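Local coordinates for putative phosphoribosyltransferase (Neisseria gonorrhoeae, PDB 5VOG), which binds the alarmone ppGpp and is probably a phosphoribosyltransferase, though its natural reaction and substrates are not established, at residues Val23-Ala28 with Arg56-Ile61; Ile50-Leu55 with Leu102-Val107. One frame throughout, in Å; residues are numbered along the deposited sequence.

Contact 1: Val23-Ala28 with Arg56-Ile61; sequences VIKALA and RCFLEI. With G4P (guanosine-5',3'-tetraphosphate), chain D.
R56 NH2 donates to O3D of a guanosine tetraphosphate at 2.8 Å. Its partner nitrogen NH1 gives a second bond, 2.9 Å to O2D. Both are nearly straight. The guanidinium thus meets the outer phosphate of the 3'-diphosphate edge-on, with PD in its plane. The bend at chi3 (85°) turns its otherwise extended chain to this phosphate. The same nucleotide is also hydrogen-bonded by E106, Y70 and T113 of the second subunit. R56 therefore reaches across the dimer into a neighbour's pocket. On another side of the same helix, F58 packs against helix 17-33. K25 lies over one face of its ring, with K25 CA 3.9 Å from the centroid and 15° off the normal, a CH-pi contact. C57 SG sits over the centre of the opposite face. Helices 17-33 and 49-59 are neighbours in a type I phosphoribosyltransferase fold, and helix 49-59 is the helix of the beta-alpha-beta crossover from strand 40-45 to the parallel strand 63-75. The extended K25 chain crosses F58 at about a right angle, with K25 CG 3.5 Å from F58 CE1. Its NZ goes on to the L169 carbonyl of the second subunit. A28 CB presses on F58 CB at 3.4 Å, so the helices are close there. L59 CD2 touches A28 CB at 4.0 Å. I24 CG2 meets the ring obliquely, 4.2 Å from F58 CD2.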
loop_
_atom_site.group_PDB
_atom_site.type_symbol
_atom_site.label_atom_id
_atom_site.label_comp_id
_atom_site.label_asym_id
_atom_site.label_seq_id
_atom_site.Cartn_x
_atom_site.Cartn_y
_atom_site.Cartn_z
ATOM N N VAL A 23 -6.107 -8.803 -13.130
ATOM C CA VAL A 23 -6.327 -7.552 -13.854
ATOM C C VAL A 23 -5.068 -6.692 -13.822
ATOM O O VAL A 23 -4.696 -6.078 -14.828
ATOM C CB VAL A 23 -7.541 -6.798 -13.278
ATOM C CG1 VAL A 23 -7.667 -5.408 -13.911
ATOM C CG2 VAL A 23 -8.820 -7.583 -13.502
ATOM N N ILE A 24 -4.394 -6.632 -12.669
ATOM C CA ILE A 24 -3.173 -5.836 -12.556
ATOM C C ILE A 24 -2.099 -6.341 -13.520
ATOM O O ILE A 24 -1.386 -5.547 -14.145
ATOM C CB ILE A 24 -2.672 -5.830 -11.100
ATOM C CG1 ILE A 24 -3.642 -5.076 -10.182
ATOM C CG2 ILE A 24 -1.272 -5.231 -11.025
ATOM C CD1 ILE A 24 -3.676 -3.558 -10.423
ATOM N N LYS A 25 -1.955 -7.666 -13.650
ATOM C CA LYS A 25 -1.012 -8.209 -14.627
ATOM C C LYS A 25 -1.336 -7.714 -16.034
ATOM O O LYS A 25 -0.442 -7.299 -16.785
ATOM C CB LYS A 25 -1.036 -9.738 -14.584
ATOM C CG LYS A 25 -0.056 -10.410 -15.536
ATOM C CD LYS A 25 -0.025 -11.918 -15.341
ATOM C CE LYS A 25 1.033 -12.572 -16.217
ATOM N NZ LYS A 25 1.112 -14.046 -15.986
ATOM N N ALA A 26 -2.619 -7.727 -16.399
ATOM C CA ALA A 26 -3.016 -7.246 -17.720
ATOM C C ALA A 26 -2.807 -5.740 -17.847
ATOM O O ALA A 26 -2.448 -5.244 -18.925
ATOM C CB ALA A 26 -4.474 -7.611 -17.979
ATOM N N LEU A 27 -3.043 -4.999 -16.764
ATOM C CA LEU A 27 -2.808 -3.558 -16.777
ATOM C C LEU A 27 -1.335 -3.245 -17.008
ATOM O O LEU A 27 -0.995 -2.349 -17.791
ATOM C CB LEU A 27 -3.295 -2.947 -15.460
ATOM C CG LEU A 27 -3.050 -1.461 -15.188
ATOM C CD1 LEU A 27 -3.675 -0.584 -16.277
ATOM C CD2 LEU A 27 -3.611 -1.101 -13.829
ATOM N N ALA A 28 -0.443 -3.978 -16.339
ATOM C CA ALA A 28 0.986 -3.785 -16.570
ATOM C C ALA A 28 1.345 -3.999 -18.033
ATOM O O ALA A 28 2.199 -3.292 -18.579
ATOM C CB ALA A 28 1.795 -4.725 -15.680
ATOM N N ARG A 56 3.854 -3.438 -8.804
ATOM C CA ARG A 56 5.311 -3.493 -8.697
ATOM C C ARG A 56 5.849 -4.866 -9.068
ATOM O O ARG A 56 6.989 -4.980 -9.533
ATOM C CB ARG A 56 5.770 -3.117 -7.285
ATOM C CG ARG A 56 7.185 -2.577 -7.246
ATOM C CD ARG A 56 7.648 -2.292 -5.822
ATOM N NE ARG A 56 8.173 -3.495 -5.183
ATOM C CZ ARG A 56 8.713 -3.529 -3.968
ATOM N NH1 ARG A 56 8.767 -2.434 -3.223
ATOM N NH2 ARG A 56 9.181 -4.673 -3.487
ATOM N N CYS A 57 5.045 -5.913 -8.871
ATOM C CA CYS A 57 5.447 -7.253 -9.282
ATOM C C CYS A 57 5.810 -7.286 -10.758
ATOM O O CYS A 57 6.748 -7.984 -11.166
ATOM C CB CYS A 57 4.311 -8.233 -8.997
ATOM S SG CYS A 57 4.671 -9.932 -9.402
ATOM N N PHE A 58 5.086 -6.516 -11.568
ATOM C CA PHE A 58 5.232 -6.545 -13.011
ATOM C C PHE A 58 6.018 -5.370 -13.571
ATOM O O PHE A 58 6.652 -5.520 -14.616
ATOM C CB PHE A 58 3.844 -6.600 -13.654
ATOM C CG PHE A 58 3.026 -7.761 -13.172
ATOM C CD1 PHE A 58 3.245 -9.033 -13.682
ATOM C CD2 PHE A 58 2.061 -7.594 -12.190
ATOM C CE1 PHE A 58 2.515 -10.115 -13.220
ATOM C CE2 PHE A 58 1.331 -8.670 -11.722
ATOM C CZ PHE A 58 1.553 -9.931 -12.244
ATOM N N LEU A 59 6.022 -4.219 -12.900
ATOM C CA LEU A 59 6.740 -3.054 -13.413
ATOM C C LEU A 59 8.096 -2.829 -12.758
ATOM O O LEU A 59 8.965 -2.203 -13.374
ATOM C CB LEU A 59 5.893 -1.788 -13.257
ATOM C CG LEU A 59 4.578 -1.735 -14.036
ATOM C CD1 LEU A 59 3.963 -0.356 -13.868
ATOM C CD2 LEU A 59 4.780 -2.055 -15.519
ATOM N N GLU A 60 8.286 -3.299 -11.526
ATOM C CA GLU A 60 9.574 -3.259 -10.827
ATOM C C GLU A 60 10.159 -1.848 -10.778
ATOM O O GLU A 60 11.307 -1.605 -11.162
ATOM C CB GLU A 60 10.565 -4.245 -11.447
ATOM C CG GLU A 60 10.089 -5.687 -11.363
ATOM C CD GLU A 60 11.218 -6.686 -11.488
ATOM O OE1 GLU A 60 11.847 -7.014 -10.458
ATOM O OE2 GLU A 60 11.480 -7.139 -12.619
ATOM N N ILE A 61 9.350 -0.914 -10.285
ATOM C CA ILE A 61 9.766 0.465 -10.045
ATOM C C ILE A 61 9.281 0.860 -8.655
ATOM O O ILE A 61 8.274 0.315 -8.175
ATOM C CB ILE A 61 9.236 1.419 -11.134
ATOM C CG1 ILE A 61 7.709 1.326 -11.256
ATOM C CG2 ILE A 61 9.896 1.121 -12.476
ATOM C CD1 ILE A 61 7.123 2.228 -12.332
HETATM P PB G4P D . 12.951 -6.074 9.078
HETATM O O1B G4P D . 13.662 -4.965 9.674
HETATM O O2B G4P D . 13.207 -7.448 9.737
HETATM O O3B G4P D . 11.417 -5.789 9.032
HETATM O O3A G4P D . 13.306 -6.209 7.530
HETATM P PA G4P D . 14.700 -6.401 6.793
HETATM O O1A G4P D . 15.491 -5.151 6.806
HETATM O O2A G4P D . 15.413 -7.600 7.366
HETATM O "O5'" G4P D . 14.186 -6.808 5.321
HETATM C "C5'" G4P D . 14.971 -6.580 4.134
HETATM C "C4'" G4P D . 14.193 -7.096 2.953
HETATM O "O4'" G4P D . 14.152 -8.533 2.978
HETATM C "C3'" G4P D . 12.734 -6.629 2.897
HETATM O "O3'" G4P D . 12.522 -5.933 1.650
HETATM C "C2'" G4P D . 11.893 -7.907 2.959
HETATM O "O2'" G4P D . 10.729 -7.872 2.136
HETATM C "C1'" G4P D . 12.900 -8.952 2.484
HETATM N N9 G4P D . 12.624 -10.277 3.042
HETATM C C8 G4P D . 13.096 -10.788 4.222
HETATM N N7 G4P D . 12.663 -12.003 4.466
HETATM C C5 G4P D . 11.855 -12.305 3.380
HETATM C C6 G4P D . 11.111 -13.483 3.055
HETATM O O6 G4P D . 11.027 -14.524 3.712
HETATM N N1 G4P D . 10.449 -13.365 1.848
HETATM C C2 G4P D . 10.479 -12.261 1.036
HETATM N N2 G4P D . 9.794 -12.331 -0.108
HETATM N N3 G4P D . 11.166 -11.159 1.325
HETATM C C4 G4P D . 11.825 -11.248 2.497
HETATM P PC G4P D . 12.874 -4.404 1.456
HETATM O O1C G4P D . 14.323 -4.222 1.167
HETATM O O2C G4P D . 12.387 -3.727 2.709
HETATM O O3C G4P D . 11.962 -3.935 0.235
HETATM P PD G4P D . 10.391 -3.773 0.018
HETATM O O1D G4P D . 9.781 -3.773 1.381
HETATM O O2D G4P D . 10.218 -2.423 -0.716
HETATM O O3D G4P D . 9.986 -4.923 -0.866
#

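Contact 2: Ile50-Leu55 with Leu102-Val107. With G4P (guanosine-5',3'-tetraphosphate), chain B.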
loop_
_atom_site.group_PDB
_atom_site.type_symbol
_atom_site.label_atom_id
_atom_site.label_comp_id
_atom_site.label_asym_id
_atom_site.label_seq_id
_atom_site.Cartn_x
_atom_site.Cartn_y
_atom_site.Cartn_z
ATOM N N ILE A 50 -2.735 -1.182 -2.520
ATOM C CA ILE A 50 -2.671 -2.591 -2.908
ATOM C C ILE A 50 -2.504 -2.704 -4.425
ATOM O O ILE A 50 -1.611 -3.429 -4.875
ATOM C CB ILE A 50 -3.879 -3.378 -2.370
ATOM C CG1 ILE A 50 -3.842 -3.361 -0.831
ATOM C CG2 ILE A 50 -3.843 -4.805 -2.893
ATOM C CD1 ILE A 50 -4.953 -4.129 -0.157
ATOM N N PRO A 51 -3.286 -1.997 -5.254
ATOM C CA PRO A 51 -2.987 -2.003 -6.702
ATOM C C PRO A 51 -1.548 -1.638 -7.044
ATOM O O PRO A 51 -0.955 -2.276 -7.930
ATOM C CB PRO A 51 -3.983 -0.976 -7.254
ATOM C CG PRO A 51 -5.151 -1.089 -6.344
ATOM C CD PRO A 51 -4.518 -1.239 -4.964
ATOM N N ALA A 52 -0.959 -0.647 -6.356
ATOM C CA ALA A 52 0.414 -0.250 -6.676
ATOM C C ALA A 52 1.411 -1.352 -6.334
ATOM O O ALA A 52 2.333 -1.622 -7.113
ATOM C CB ALA A 52 0.785 1.049 -5.958
ATOM N N ARG A 53 1.266 -1.996 -5.168
ATOM C CA ARG A 53 2.230 -3.040 -4.831
ATOM C C ARG A 53 2.043 -4.270 -5.715
ATOM O O ARG A 53 3.034 -4.917 -6.084
ATOM C CB ARG A 53 2.142 -3.405 -3.347
ATOM C CG ARG A 53 3.146 -4.493 -2.928
ATOM C CD ARG A 53 4.589 -4.085 -3.225
ATOM N NE ARG A 53 5.578 -5.127 -2.930
ATOM C CZ ARG A 53 5.864 -6.146 -3.734
ATOM N NH1 ARG A 53 5.229 -6.295 -4.899
ATOM N NH2 ARG A 53 6.795 -7.024 -3.375
ATOM N N MET A 54 0.800 -4.582 -6.108
ATOM C CA MET A 54 0.605 -5.626 -7.111
ATOM C C MET A 54 1.273 -5.243 -8.426
ATOM O O MET A 54 1.928 -6.072 -9.072
ATOM C CB MET A 54 -0.888 -5.887 -7.332
ATOM C CG MET A 54 -1.596 -6.577 -6.167
ATOM S SD MET A 54 -3.352 -6.685 -6.586
ATOM C CE MET A 54 -3.951 -7.789 -5.305
ATOM N N LEU A 55 1.125 -3.980 -8.835
ATOM C CA LEU A 55 1.749 -3.535 -10.073
ATOM C C LEU A 55 3.271 -3.612 -10.001
ATOM O O LEU A 55 3.926 -3.834 -11.021
ATOM C CB LEU A 55 1.278 -2.119 -10.382
ATOM C CG LEU A 55 1.475 -1.583 -11.791
ATOM C CD1 LEU A 55 0.902 -2.524 -12.859
ATOM C CD2 LEU A 55 0.842 -0.200 -11.879
ATOM N N LEU A 102 4.091 7.304 -12.628
ATOM C CA LEU A 102 2.799 6.675 -12.892
ATOM C C LEU A 102 1.955 6.774 -11.626
ATOM O O LEU A 102 2.254 6.121 -10.620
ATOM C CB LEU A 102 2.976 5.212 -13.303
ATOM C CG LEU A 102 1.689 4.464 -13.646
ATOM C CD1 LEU A 102 1.083 5.034 -14.935
ATOM C CD2 LEU A 102 1.934 2.962 -13.761
ATOM N N VAL A 103 0.896 7.576 -11.679
ATOM C CA VAL A 103 -0.037 7.708 -10.563
ATOM C C VAL A 103 -0.957 6.491 -10.568
ATOM O O VAL A 103 -1.474 6.113 -11.620
ATOM C CB VAL A 103 -0.832 9.020 -10.697
ATOM C CG1 VAL A 103 -1.850 9.178 -9.584
ATOM C CG2 VAL A 103 0.128 10.224 -10.755
ATOM N N VAL A 104 -1.161 5.865 -9.402
ATOM C CA VAL A 104 -1.915 4.611 -9.303
ATOM C C VAL A 104 -3.061 4.773 -8.307
ATOM O O VAL A 104 -2.852 5.246 -7.185
ATOM C CB VAL A 104 -1.010 3.432 -8.887
ATOM C CG1 VAL A 104 -1.839 2.154 -8.722
ATOM C CG2 VAL A 104 0.134 3.239 -9.875
ATOM N N ASP A 105 -4.269 4.361 -8.701
ATOM C CA ASP A 105 -5.396 4.341 -7.774
ATOM C C ASP A 105 -6.273 3.134 -8.082
ATOM O O ASP A 105 -6.092 2.466 -9.103
ATOM C CB ASP A 105 -6.194 5.649 -7.826
ATOM C CG ASP A 105 -6.718 6.069 -6.466
ATOM O OD1 ASP A 105 -6.905 5.191 -5.600
ATOM O OD2 ASP A 105 -6.957 7.279 -6.261
ATOM N N GLU A 106 -7.215 2.824 -7.177
ATOM C CA GLU A 106 -7.997 1.602 -7.397
ATOM C C GLU A 106 -9.235 1.823 -8.267
ATOM O O GLU A 106 -9.563 0.950 -9.075
ATOM C CB GLU A 106 -8.385 0.931 -6.062
ATOM C CG GLU A 106 -9.773 1.231 -5.478
ATOM C CD GLU A 106 -9.852 2.577 -4.764
ATOM O OE1 GLU A 106 -9.233 3.545 -5.236
ATOM O OE2 GLU A 106 -10.540 2.667 -3.725
ATOM N N VAL A 107 -9.933 2.954 -8.147
ATOM C CA VAL A 107 -11.193 3.125 -8.867
ATOM C C VAL A 107 -11.292 4.534 -9.430
ATOM O O VAL A 107 -10.944 5.518 -8.766
ATOM C CB VAL A 107 -12.428 2.781 -8.000
ATOM C CG1 VAL A 107 -12.646 3.768 -6.854
ATOM C CG2 VAL A 107 -13.685 2.696 -8.878
HETATM P PB G4P B . -11.529 9.071 -8.477
HETATM O O1B G4P B . -11.064 10.437 -8.576
HETATM O O2B G4P B . -12.626 8.675 -9.490
HETATM O O3B G4P B . -10.334 8.070 -8.574
HETATM O O3A G4P B . -12.092 8.768 -7.016
HETATM P PA G4P B . -13.244 9.469 -6.177
HETATM O O1A G4P B . -12.813 10.792 -5.674
HETATM O O2A G4P B . -14.516 9.490 -6.986
HETATM O "O5'" G4P B . -13.440 8.381 -5.005
HETATM C "C5'" G4P B . -13.953 8.726 -3.703
HETATM C "C4'" G4P B . -14.017 7.468 -2.878
HETATM O "O4'" G4P B . -15.066 6.612 -3.363
HETATM C "C3'" G4P B . -12.736 6.627 -2.897
HETATM O "O3'" G4P B . -12.265 6.477 -1.541
HETATM C "C2'" G4P B . -13.144 5.274 -3.486
HETATM O "O2'" G4P B . -12.492 4.160 -2.880
HETATM C "C1'" G4P B . -14.648 5.272 -3.221
HETATM N N9 G4P B . -15.381 4.473 -4.206
HETATM C C8 G4P B . -15.890 4.906 -5.401
HETATM N N7 G4P B . -16.486 3.953 -6.080
HETATM C C5 G4P B . -16.356 2.828 -5.280
HETATM C C6 G4P B . -16.810 1.483 -5.461
HETATM O O6 G4P B . -17.438 1.024 -6.419
HETATM N N1 G4P B . -16.477 0.672 -4.394
HETATM C C2 G4P B . -15.790 1.078 -3.279
HETATM N N2 G4P B . -15.573 0.161 -2.333
HETATM N N3 G4P B . -15.362 2.324 -3.097
HETATM C C4 G4P B . -15.677 3.138 -4.123
HETATM P PC G4P B . -11.373 7.566 -0.821
HETATM O O1C G4P B . -12.213 8.667 -0.275
HETATM O O2C G4P B . -10.364 7.991 -1.853
HETATM O O3C G4P B . -10.618 6.767 0.333
HETATM P PD G4P B . -9.518 5.613 0.351
HETATM O O1D G4P B . -8.920 5.588 -1.016
HETATM O O2D G4P B . -8.505 6.034 1.441
HETATM O O3D G4P B . -10.253 4.362 0.754
#
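E106 CB lies 3.8 Å from P51 CG. The two side chains run side by side and point the same way. Beyond CB the E106 chain bends at chi2 (-79°), which leads the carboxylate away from helix 49-59 and toward the nucleotide. CD comes to 3.6 Å from O2' of the guanosine tetraphosphate. At the tip, OE2 accepts a hydrogen bond from that ribose hydroxyl, O2' to OE2 2.6 Å. The other oxygen, OE1, accepts a weak bond from V107 N. The preceding D105 holds the turn: its OD1 accepts from E106 N at 2.9 Å, on the anti side and 23° out of the carboxylate plane. D105 and E106 come at the end of a hydrophobic strand, which fits the PRPP-binding signature of type I phosphoribosyltransferases, where such acids face the ribose hydroxyls. V107 CG1 adds apolar contact, 3.7 Å from C2' of the ligand. Helix 49-59 packs on strand 102-105, which lies between strands 40-45 and 129-133 of the central sheet. The axes of helix segment 50-55 and strand 102-105 approach to 7.6 Å, with their N-to-C directions 126° apart. V104 CG1 fits against A52, with A52 CB 4.0 Å away, and against P51 CB. L55 is modelled in two conformers, so its contact is less certain. In the given one, CD2 meets L102 CD2 at 3.8 Å.

Contacts 1 and 2 share helix 49-59 and have centres about 9 Å apart. They also touch directly. I24 CG2 of contact 1 packs 3.5 Å from L55 N of contact 2. L59 CD1 lies 3.9 Å from L102 CD2, so the helix end in contact 1 also reaches the strand of contact 2. Helices 17-33 and 49-59 thus pack side by side on one face of the central sheet, and L102 also touches I31 of helix 17-33. The contacts serve two different nucleotides. E106 of contact 2 binds the one in its own subunit's pocket, while R56 of contact 1 reaches the one held by the second subunit. The arrangement is reciprocal, because R56 of the second subunit binds the nucleotide of contact 2.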